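Local coordinates for beta-glycosidase (Bacteroides caccae, PDB 6T2R), which hydrolyses O-glycans of mucin as an endo-acting family 16 glycoside hydrolase, probably an endo-beta-galactosidase, in the human gut, at residues Y211-T216 and G220-N225; H163-L168 and P174-T179. All coordinates share one frame; numbering follows the deposited sequence.

The two contacts sit side by side at one end of the beta-sandwich that family 16 glycoside hydrolases share, their centres about 10 Å apart and on the same side of the chain's centre. They come in series: contact 2 lies within the connection between strands 155-161 and 177-181, and contact 1 then closes the loop between strands 206-212 and 228-233. Side chains join them directly. Pro-212 CG lies 3.6 Å from Pro-174 CG, and Gln-221 CG lies 3.6 Å from Tyr-164 CD1, so the short helix 163-167 and the cis-proline loop pack against the later connection. Two separate strand connections thereby form one continuous patch of packing.

Contact 1 of 2, residues Y211-T216 and G220-N225; sequences YPRIET and GQFPFN
Gln-221 bonds through its side-chain amide to Pro-212 and Ile-214, joining the end of strand 206-212 to the loop that leads to strand 228-233 in the family 16 beta-sandwich. Its CG is anti to the backbone N (chi1 -172°) and the chain then bends at chi2 (-87°), which brings the amide alongside the other backbone. Gln-221 NE2 donates a nearly straight bond to Pro-212 O, 2.8 Å long and in the carbonyl plane. Gln-221 OE1 accepts from Ile-214 N at 3.1 Å, the donor standing well above the carbonyl plane. The amide is thus held at both ends, with a water joining OE1 to Ile-214 O. A weak hydrogen bond runs from Gln-221 NE2 to Tyr-211 OH, and that hydroxyl also accepts a hydrogen bond from a water, which donates to Gln-221 O as well.

Further along the loop, Phe-222 is sandwiched: Arg-213 CB makes a CH-pi contact over one face, 4.0 Å from the centroid, while Phe-224 CD2 covers the opposite face. The guanidinium of Arg-213 is tilted 54° to that ring, with Phe-222 CD2 over one face of the guanidinium, toward its rim. Arg-213 NE bonds to Pro-196 O, and NH2 meets a water that also joins Phe-222 O and Asn-225 N. Phe-224 lies crosswise to Tyr-211, its CE2 3.9 Å from Tyr-211 CD2.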
ATOM      1  N   TYR A 211      -0.198  -3.023 -15.945  1.00 23.98           N
ATOM      2  CA  TYR A 211       0.576  -4.279 -15.916  1.00 24.42           C
ATOM      3  C   TYR A 211      -0.292  -5.360 -16.536  1.00 23.95           C
ATOM      4  O   TYR A 211      -1.296  -5.733 -15.940  1.00 24.84           O
ATOM      5  CB  TYR A 211       1.049  -4.690 -14.524  1.00 24.58           C
ATOM      6  CG  TYR A 211       2.096  -5.766 -14.621  1.00 22.83           C
ATOM      7  CD1 TYR A 211       3.382  -5.446 -15.024  1.00 22.63           C
ATOM      8  CD2 TYR A 211       1.779  -7.098 -14.426  1.00 22.69           C
ATOM      9  CE1 TYR A 211       4.352  -6.429 -15.152  1.00 23.75           C
ATOM     10  CE2 TYR A 211       2.727  -8.100 -14.569  1.00 23.43           C
ATOM     11  CZ  TYR A 211       4.030  -7.762 -14.927  1.00 24.13           C
ATOM     12  OH  TYR A 211       5.009  -8.715 -15.070  1.00 20.30           O
ATOM     13  N   PRO A 212       0.071  -5.844 -17.745  1.00 23.62           N
ATOM     14  CA  PRO A 212      -0.697  -6.860 -18.450  1.00 21.64           C
ATOM     15  C   PRO A 212      -0.352  -8.299 -18.048  1.00 23.84           C
ATOM     16  O   PRO A 212       0.792  -8.579 -17.753  1.00 23.45           O
ATOM     17  CB  PRO A 212      -0.319  -6.598 -19.912  1.00 21.13           C
ATOM     18  CG  PRO A 212       1.134  -6.175 -19.838  1.00 22.67           C
ATOM     19  CD  PRO A 212       1.241  -5.388 -18.540  1.00 23.02           C
ATOM     20  N   ARG A 213      -1.377  -9.167 -18.086  1.00 25.18           N
ATOM     21  CA  ARG A 213      -1.237 -10.630 -18.191  1.00 24.79           C
ATOM     22  C   ARG A 213      -0.890 -10.967 -19.639  1.00 27.52           C
ATOM     23  O   ARG A 213      -1.781 -10.803 -20.533  1.00 26.20           O
ATOM     24  CB  ARG A 213      -2.513 -11.357 -17.764  1.00 26.25           C
ATOM     25  CG  ARG A 213      -2.342 -12.874 -17.706  1.00 27.33           C
ATOM     26  CD  ARG A 213      -3.628 -13.665 -17.555  1.00 32.16           C
ATOM     27  NE  ARG A 213      -4.396 -13.414 -16.332  1.00 37.78           N
ATOM     28  CZ  ARG A 213      -4.271 -14.038 -15.123  1.00 46.83           C
ATOM     29  NH1 ARG A 213      -3.355 -14.982 -14.901  1.00 43.06           N
ATOM     30  NH2 ARG A 213      -5.072 -13.682 -14.110  1.00 46.01           N
ATOM     31  N   ILE A 214       0.325 -11.468 -19.866  1.00 26.85           N
ATOM     32  CA  ILE A 214       0.821 -11.783 -21.231  1.00 27.83           C
ATOM     33  C   ILE A 214       0.838 -13.305 -21.441  1.00 28.62           C
ATOM     34  O   ILE A 214       0.917 -14.075 -20.485  1.00 30.40           O
ATOM     35  CB  ILE A 214       2.183 -11.113 -21.501  1.00 29.00           C
ATOM     36  CG1 ILE A 214       3.301 -11.624 -20.588  1.00 30.69           C
ATOM     37  CG2 ILE A 214       2.029  -9.607 -21.413  1.00 32.30           C
ATOM     38  CD1 ILE A 214       4.708 -11.425 -21.131  1.00 32.69           C
ATOM     39  N   GLU A 215       0.702 -13.737 -22.676  1.00 32.20           N
ATOM     40  CA  GLU A 215       1.069 -15.123 -23.030  1.00 38.38           C
ATOM     41  C   GLU A 215       2.595 -15.226 -22.886  1.00 37.18           C
ATOM     42  O   GLU A 215       3.315 -14.341 -23.376  1.00 41.27           O
ATOM     43  CB  GLU A 215       0.542 -15.451 -24.416  1.00 42.42           C
ATOM     44  CG  GLU A 215       1.373 -14.799 -25.495  1.00 53.83           C
ATOM     45  CD  GLU A 215       0.620 -14.675 -26.800  1.00 64.60           C
ATOM     46  OE1 GLU A 215       1.118 -13.970 -27.683  1.00 63.42           O
ATOM     47  OE2 GLU A 215      -0.473 -15.290 -26.910  1.00 84.59           O
ATOM     48  N   THR A 216       3.051 -16.199 -22.118  1.00 35.72           N
ATOM     49  CA  THR A 216       4.462 -16.403 -21.772  1.00 36.64           C
ATOM     50  C   THR A 216       4.674 -17.891 -21.533  1.00 43.12           C
ATOM     51  O   THR A 216       3.798 -18.526 -20.938  1.00 38.46           O
ATOM     52  CB  THR A 216       4.872 -15.601 -20.540  1.00 36.68           C
ATOM     53  OG1 THR A 216       6.266 -15.831 -20.344  1.00 33.95           O
ATOM     54  CG2 THR A 216       4.103 -15.986 -19.301  1.00 36.48           C
ATOM     55  N   GLY A 220       3.869 -17.746 -13.133  1.00 35.88           N
ATOM     56  CA  GLY A 220       3.871 -16.709 -12.092  1.00 33.71           C
ATOM     57  C   GLY A 220       3.845 -15.293 -12.652  1.00 28.83           C
ATOM     58  O   GLY A 220       4.097 -14.363 -11.879  1.00 29.59           O
ATOM     59  N   GLN A 221       3.514 -15.095 -13.926  1.00 26.92           N
ATOM     60  CA  GLN A 221       3.595 -13.731 -14.509  1.00 26.23           C
ATOM     61  C   GLN A 221       2.403 -12.889 -14.022  1.00 24.24           C
ATOM     62  O   GLN A 221       2.542 -11.666 -14.046  1.00 23.38           O
ATOM     63  CB  GLN A 221       3.737 -13.780 -16.037  1.00 24.67           C
ATOM     64  CG  GLN A 221       4.021 -12.414 -16.626  1.00 24.42           C
ATOM     65  CD  GLN A 221       2.737 -11.648 -16.909  1.00 25.19           C
ATOM     66  OE1 GLN A 221       1.683 -12.248 -17.135  1.00 24.40           O
ATOM     67  NE2 GLN A 221       2.818 -10.321 -16.893  1.00 23.47           N
ATOM     68  N   PHE A 222       1.272 -13.497 -13.674  1.00 23.21           N
ATOM     69  CA  PHE A 222       0.061 -12.748 -13.252  1.00 23.34           C
ATOM     70  C   PHE A 222      -0.687 -13.486 -12.151  1.00 23.71           C
ATOM     71  O   PHE A 222      -1.750 -14.032 -12.376  1.00 23.62           O
ATOM     72  CB  PHE A 222      -0.877 -12.425 -14.399  1.00 23.50           C
ATOM     73  CG  PHE A 222      -1.719 -11.186 -14.180  1.00 24.82           C
ATOM     74  CD1 PHE A 222      -1.235  -9.913 -14.512  1.00 27.21           C
ATOM     75  CD2 PHE A 222      -2.982 -11.275 -13.646  1.00 23.22           C
ATOM     76  CE1 PHE A 222      -2.014  -8.778 -14.372  1.00 22.71           C
ATOM     77  CE2 PHE A 222      -3.755 -10.129 -13.490  1.00 26.38           C
ATOM     78  CZ  PHE A 222      -3.276  -8.888 -13.843  1.00 26.16           C
ATOM     79  N   PRO A 223      -0.166 -13.458 -10.903  1.00 24.76           N
ATOM     80  CA  PRO A 223      -0.779 -14.152  -9.771  1.00 23.72           C
ATOM     81  C   PRO A 223      -1.808 -13.308  -8.987  1.00 24.89           C
ATOM     82  O   PRO A 223      -2.360 -13.770  -7.976  1.00 24.92           O
ATOM     83  CB  PRO A 223       0.475 -14.403  -8.916  1.00 23.04           C
ATOM     84  CG  PRO A 223       1.315 -13.150  -9.080  1.00 22.14           C
ATOM     85  CD  PRO A 223       1.079 -12.768 -10.525  1.00 24.28           C
ATOM     86  N   PHE A 224      -2.097 -12.100  -9.476  1.00 22.22           N
ATOM     87  CA  PHE A 224      -2.724 -11.031  -8.660  1.00 24.00           C
ATOM     88  C   PHE A 224      -4.242 -11.256  -8.438  1.00 25.42           C
ATOM     89  O   PHE A 224      -4.756 -10.664  -7.483  1.00 27.92           O
ATOM     90  CB  PHE A 224      -2.426  -9.674  -9.289  1.00 23.02           C
ATOM     91  CG  PHE A 224      -0.969  -9.459  -9.635  1.00 23.48           C
ATOM     92  CD1 PHE A 224      -0.025  -9.269  -8.637  1.00 22.49           C
ATOM     93  CD2 PHE A 224      -0.545  -9.426 -10.963  1.00 25.90           C
ATOM     94  CE1 PHE A 224       1.308  -9.041  -8.944  1.00 24.39           C
ATOM     95  CE2 PHE A 224       0.794  -9.222 -11.273  1.00 24.98           C
ATOM     96  CZ  PHE A 224       1.719  -9.043 -10.260  1.00 24.22           C
ATOM     97  N   ASN A 225      -4.962 -12.045  -9.238  1.00 26.71           N
ATOM     98  CA  ASN A 225      -6.447 -12.093  -9.123  1.00 26.73           C
ATOM     99  C   ASN A 225      -6.794 -13.086  -8.032  1.00 26.26           C
ATOM    100  O   ASN A 225      -7.392 -14.074  -8.347  1.00 26.82           O
ATOM    101  CB  ASN A 225      -7.188 -12.372 -10.430  1.00 31.26           C
ATOM    102  CG  ASN A 225      -7.155 -11.159 -11.336  1.00 42.34           C
ATOM    103  OD1 ASN A 225      -6.914 -11.310 -12.538  1.00 49.49           O
ATOM    104  ND2 ASN A 225      -7.324  -9.958 -10.771  1.00 44.31           N
TER
HETATM  105  O   HOH W   1       4.597 -10.496 -13.056  1.00 26.79           O
HETATM  106  O   HOH W   2      -4.042 -14.166 -11.128  1.00 23.71           O
HETATM  107  O   HOH W   3       0.829 -14.735 -17.748  1.00 32.54           O

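Contact 2 of 2, residues H163-L168 and P174-T179; sequences HYTYTL and PKHGNT
Thr-165 and His-176 mark the closest backbone approach here, their CA atoms 7.0 Å apart, where a single short helical turn meets the chain running into strand 177-181 of the beta-sandwich. Segment 163-168 is a weakly bonded helix with a wide pi-type turn, closed by Leu-168 N to His-163 O at 2.8 Å. Segment 174-179 starts as a loop, with a cis peptide bond before Pro-174, and becomes strand at Gly-177. The helix and residues 174-176 belong to the connection between antiparallel strands 155-161 and 177-181, and 177-179 begin the second strand. The contact between the segments is small and apolar.

Two side-chain pairs carry it. The methyl CG2 of Thr-165 sits beside the backbone N, and it meets His-176 CB at 3.7 Å, the two side chains passing at a slant. The hydroxyl of the same threonine, placed between N and the carbonyl carbon (chi1 68°), turns instead to Ser-162 N. His-176 presents its CB to the helix while ND1 bonds to Val-160 O, tying the imidazole to the neighbouring strand.

One residue earlier, Tyr-164 is held by a hydrogen bond from its OH to Asn-173 O, the residue just before the cis bond. Tyr-211 touches both Thr-165 and Pro-174 from strand 206-212. Across the contact, the CE1 corner of the Tyr-164 ring comes obliquely to Pro-174 CD, at 4.1 Å.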
ATOM      1  N   HIS A 163       7.102 -13.879  -8.980  1.00 26.52           N
ATOM      2  CA  HIS A 163       8.105 -14.897  -9.397  1.00 27.34           C
ATOM      3  C   HIS A 163       8.755 -14.438 -10.702  1.00 26.73           C
ATOM      4  O   HIS A 163       9.962 -14.568 -10.867  1.00 27.78           O
ATOM      5  CB  HIS A 163       7.412 -16.239  -9.546  1.00 27.13           C
ATOM      6  CG  HIS A 163       8.222 -17.305 -10.175  1.00 26.88           C
ATOM      7  ND1 HIS A 163       9.231 -17.926  -9.497  1.00 27.19           N
ATOM      8  CD2 HIS A 163       8.164 -17.856 -11.411  1.00 24.56           C
ATOM      9  CE1 HIS A 163       9.743 -18.848 -10.289  1.00 26.03           C
ATOM     10  NE2 HIS A 163       9.122 -18.818 -11.474  1.00 24.48           N
ATOM     11  N   TYR A 164       7.959 -13.891 -11.596  1.00 26.45           N
ATOM     12  CA  TYR A 164       8.384 -13.542 -12.968  1.00 28.41           C
ATOM     13  C   TYR A 164       9.306 -12.326 -12.905  1.00 27.89           C
ATOM     14  O   TYR A 164      10.355 -12.393 -13.518  1.00 25.38           O
ATOM     15  CB  TYR A 164       7.126 -13.338 -13.815  1.00 31.31           C
ATOM     16  CG  TYR A 164       7.331 -13.014 -15.272  1.00 33.79           C
ATOM     17  CD1 TYR A 164       7.402 -11.695 -15.690  1.00 35.87           C
ATOM     18  CD2 TYR A 164       7.344 -14.010 -16.241  1.00 33.97           C
ATOM     19  CE1 TYR A 164       7.503 -11.369 -17.030  1.00 34.36           C
ATOM     20  CE2 TYR A 164       7.464 -13.700 -17.587  1.00 37.88           C
ATOM     21  CZ  TYR A 164       7.559 -12.373 -17.979  1.00 35.84           C
ATOM     22  OH  TYR A 164       7.621 -12.031 -19.296  1.00 33.24           O
ATOM     23  N   THR A 165       8.927 -11.266 -12.177  1.00 28.11           N
ATOM     24  CA  THR A 165       9.700 -10.019 -12.135  1.00 28.39           C
ATOM     25  C   THR A 165      10.950 -10.221 -11.296  1.00 28.51           C
ATOM     26  O   THR A 165      11.980  -9.677 -11.668  1.00 31.27           O
ATOM     27  CB  THR A 165       8.902  -8.846 -11.566  1.00 30.12           C
ATOM     28  OG1 THR A 165       8.670  -9.087 -10.174  1.00 27.60           O
ATOM     29  CG2 THR A 165       7.628  -8.592 -12.344  1.00 28.26           C
ATOM     30  N   TYR A 166      10.826 -10.886 -10.159  1.00 26.68           N
ATOM     31  CA  TYR A 166      11.888 -10.957  -9.130  1.00 26.65           C
ATOM     32  C   TYR A 166      12.698 -12.256  -9.294  1.00 26.90           C
ATOM     33  O   TYR A 166      13.886 -12.196  -9.569  1.00 27.26           O
ATOM     34  CB  TYR A 166      11.292 -10.824  -7.729  1.00 29.04           C
ATOM     35  CG  TYR A 166      12.317 -10.792  -6.629  1.00 30.05           C
ATOM     36  CD1 TYR A 166      12.947  -9.614  -6.247  1.00 32.73           C
ATOM     37  CD2 TYR A 166      12.647 -11.957  -5.946  1.00 31.47           C
ATOM     38  CE1 TYR A 166      13.881  -9.603  -5.218  1.00 31.59           C
ATOM     39  CE2 TYR A 166      13.582 -11.962  -4.928  1.00 30.22           C
ATOM     40  CZ  TYR A 166      14.205 -10.782  -4.573  1.00 33.42           C
ATOM     41  OH  TYR A 166      15.091 -10.813  -3.547  1.00 39.27           O
ATOM     42  N   THR A 167      12.114 -13.426  -9.097  1.00 25.34           N
ATOM     43  CA  THR A 167      12.887 -14.695  -9.169  1.00 28.12           C
ATOM     44  C   THR A 167      13.450 -14.934 -10.589  1.00 30.00           C
ATOM     45  O   THR A 167      14.640 -15.274 -10.689  1.00 26.88           O
ATOM     46  CB  THR A 167      12.074 -15.873  -8.634  1.00 25.82           C
ATOM     47  OG1 THR A 167      11.501 -15.498  -7.381  1.00 26.07           O
ATOM     48  CG2 THR A 167      12.936 -17.099  -8.452  1.00 23.61           C
ATOM     49  N   LEU A 168      12.670 -14.765 -11.659  1.00 26.94           N
ATOM     50  CA  LEU A 168      13.183 -14.977 -13.037  1.00 26.39           C
ATOM     51  C   LEU A 168      13.874 -13.728 -13.592  1.00 29.19           C
ATOM     52  O   LEU A 168      14.536 -13.852 -14.629  1.00 29.61           O
ATOM     53  CB  LEU A 168      12.032 -15.373 -13.937  1.00 28.36           C
ATOM     54  CG  LEU A 168      11.268 -16.608 -13.473  1.00 31.63           C
ATOM     55  CD1 LEU A 168      10.190 -16.985 -14.487  1.00 29.77           C
ATOM     56  CD2 LEU A 168      12.235 -17.770 -13.256  1.00 31.99           C
ATOM     57  N   PRO A 174       6.567  -7.533 -19.513  1.00 29.41           N
ATOM     58  CA  PRO A 174       6.283  -6.099 -19.584  1.00 28.66           C
ATOM     59  C   PRO A 174       6.840  -5.285 -18.421  1.00 27.11           C
ATOM     60  O   PRO A 174       7.219  -5.877 -17.419  1.00 27.89           O
ATOM     61  CB  PRO A 174       4.756  -6.060 -19.536  1.00 28.91           C
ATOM     62  CG  PRO A 174       4.378  -7.299 -18.731  1.00 31.15           C
ATOM     63  CD  PRO A 174       5.477  -8.317 -18.931  1.00 27.88           C
ATOM     64  N   LYS A 175       6.863  -3.960 -18.581  1.00 26.25           N
ATOM     65  CA  LYS A 175       7.410  -2.999 -17.580  1.00 30.94           C
ATOM     66  C   LYS A 175       6.648  -3.206 -16.257  1.00 26.64           C
ATOM     67  O   LYS A 175       5.428  -3.100 -16.255  1.00 26.23           O
ATOM     68  CB  LYS A 175       7.264  -1.569 -18.116  1.00 38.52           C
ATOM     69  CG  LYS A 175       8.381  -0.604 -17.750  1.00 48.65           C
ATOM     70  CD  LYS A 175       8.302   0.736 -18.472  1.00 53.43           C
ATOM     71  CE  LYS A 175       7.219   1.629 -17.906  1.00 60.29           C
ATOM     72  NZ  LYS A 175       7.110   2.877 -18.694  1.00 67.41           N
ATOM     73  N   HIS A 176       7.334  -3.519 -15.169  1.00 24.77           N
ATOM     74  CA  HIS A 176       6.689  -3.905 -13.896  1.00 27.06           C
ATOM     75  C   HIS A 176       6.406  -2.689 -13.006  1.00 28.14           C
ATOM     76  O   HIS A 176       5.727  -2.878 -11.959  1.00 29.40           O
ATOM     77  CB  HIS A 176       7.547  -4.942 -13.176  1.00 27.45           C
ATOM     78  CG  HIS A 176       8.712  -4.368 -12.447  1.00 28.23           C
ATOM     79  ND1 HIS A 176       8.910  -4.592 -11.112  1.00 29.96           N
ATOM     80  CD2 HIS A 176       9.737  -3.597 -12.863  1.00 29.25           C
ATOM     81  CE1 HIS A 176      10.012  -3.974 -10.744  1.00 29.27           C
ATOM     82  NE2 HIS A 176      10.533  -3.361 -11.789  1.00 27.81           N
ATOM     83  N   GLY A 177       6.873  -1.506 -13.391  1.00 25.53           N
ATOM     84  CA  GLY A 177       6.715  -0.292 -12.573  1.00 28.08           C
ATOM     85  C   GLY A 177       6.816   0.998 -13.368  1.00 26.83           C
ATOM     86  O   GLY A 177       7.289   0.979 -14.488  1.00 26.58           O
ATOM     87  N   ASN A 178       6.302   2.084 -12.814  1.00 26.80           N
ATOM     88  CA  ASN A 178       6.426   3.416 -13.442  1.00 28.90           C
ATOM     89  C   ASN A 178       6.209   4.486 -12.374  1.00 27.14           C
ATOM     90  O   ASN A 178       5.402   4.279 -11.460  1.00 31.15           O
ATOM     91  CB  ASN A 178       5.437   3.552 -14.609  1.00 31.79           C
ATOM     92  CG  ASN A 178       5.864   4.611 -15.599  1.00 30.45           C
ATOM     93  OD1 ASN A 178       7.015   4.644 -15.958  1.00 31.69           O
ATOM     94  ND2 ASN A 178       4.952   5.465 -16.037  1.00 31.33           N
ATOM     95  N   THR A 179       6.858   5.630 -12.546  1.00 29.84           N
ATOM     96  CA  THR A 179       6.677   6.829 -11.704  1.00 27.29           C
ATOM     97  C   THR A 179       5.698   7.782 -12.366  1.00 27.63           C
ATOM     98  O   THR A 179       5.489   7.710 -13.566  1.00 28.64           O
ATOM     99  CB  THR A 179       7.995   7.559 -11.432  1.00 28.52           C
ATOM    100  OG1 THR A 179       8.408   8.043 -12.700  1.00 29.37           O
ATOM    101  CG2 THR A 179       9.049   6.685 -10.808  1.00 26.67           C
TER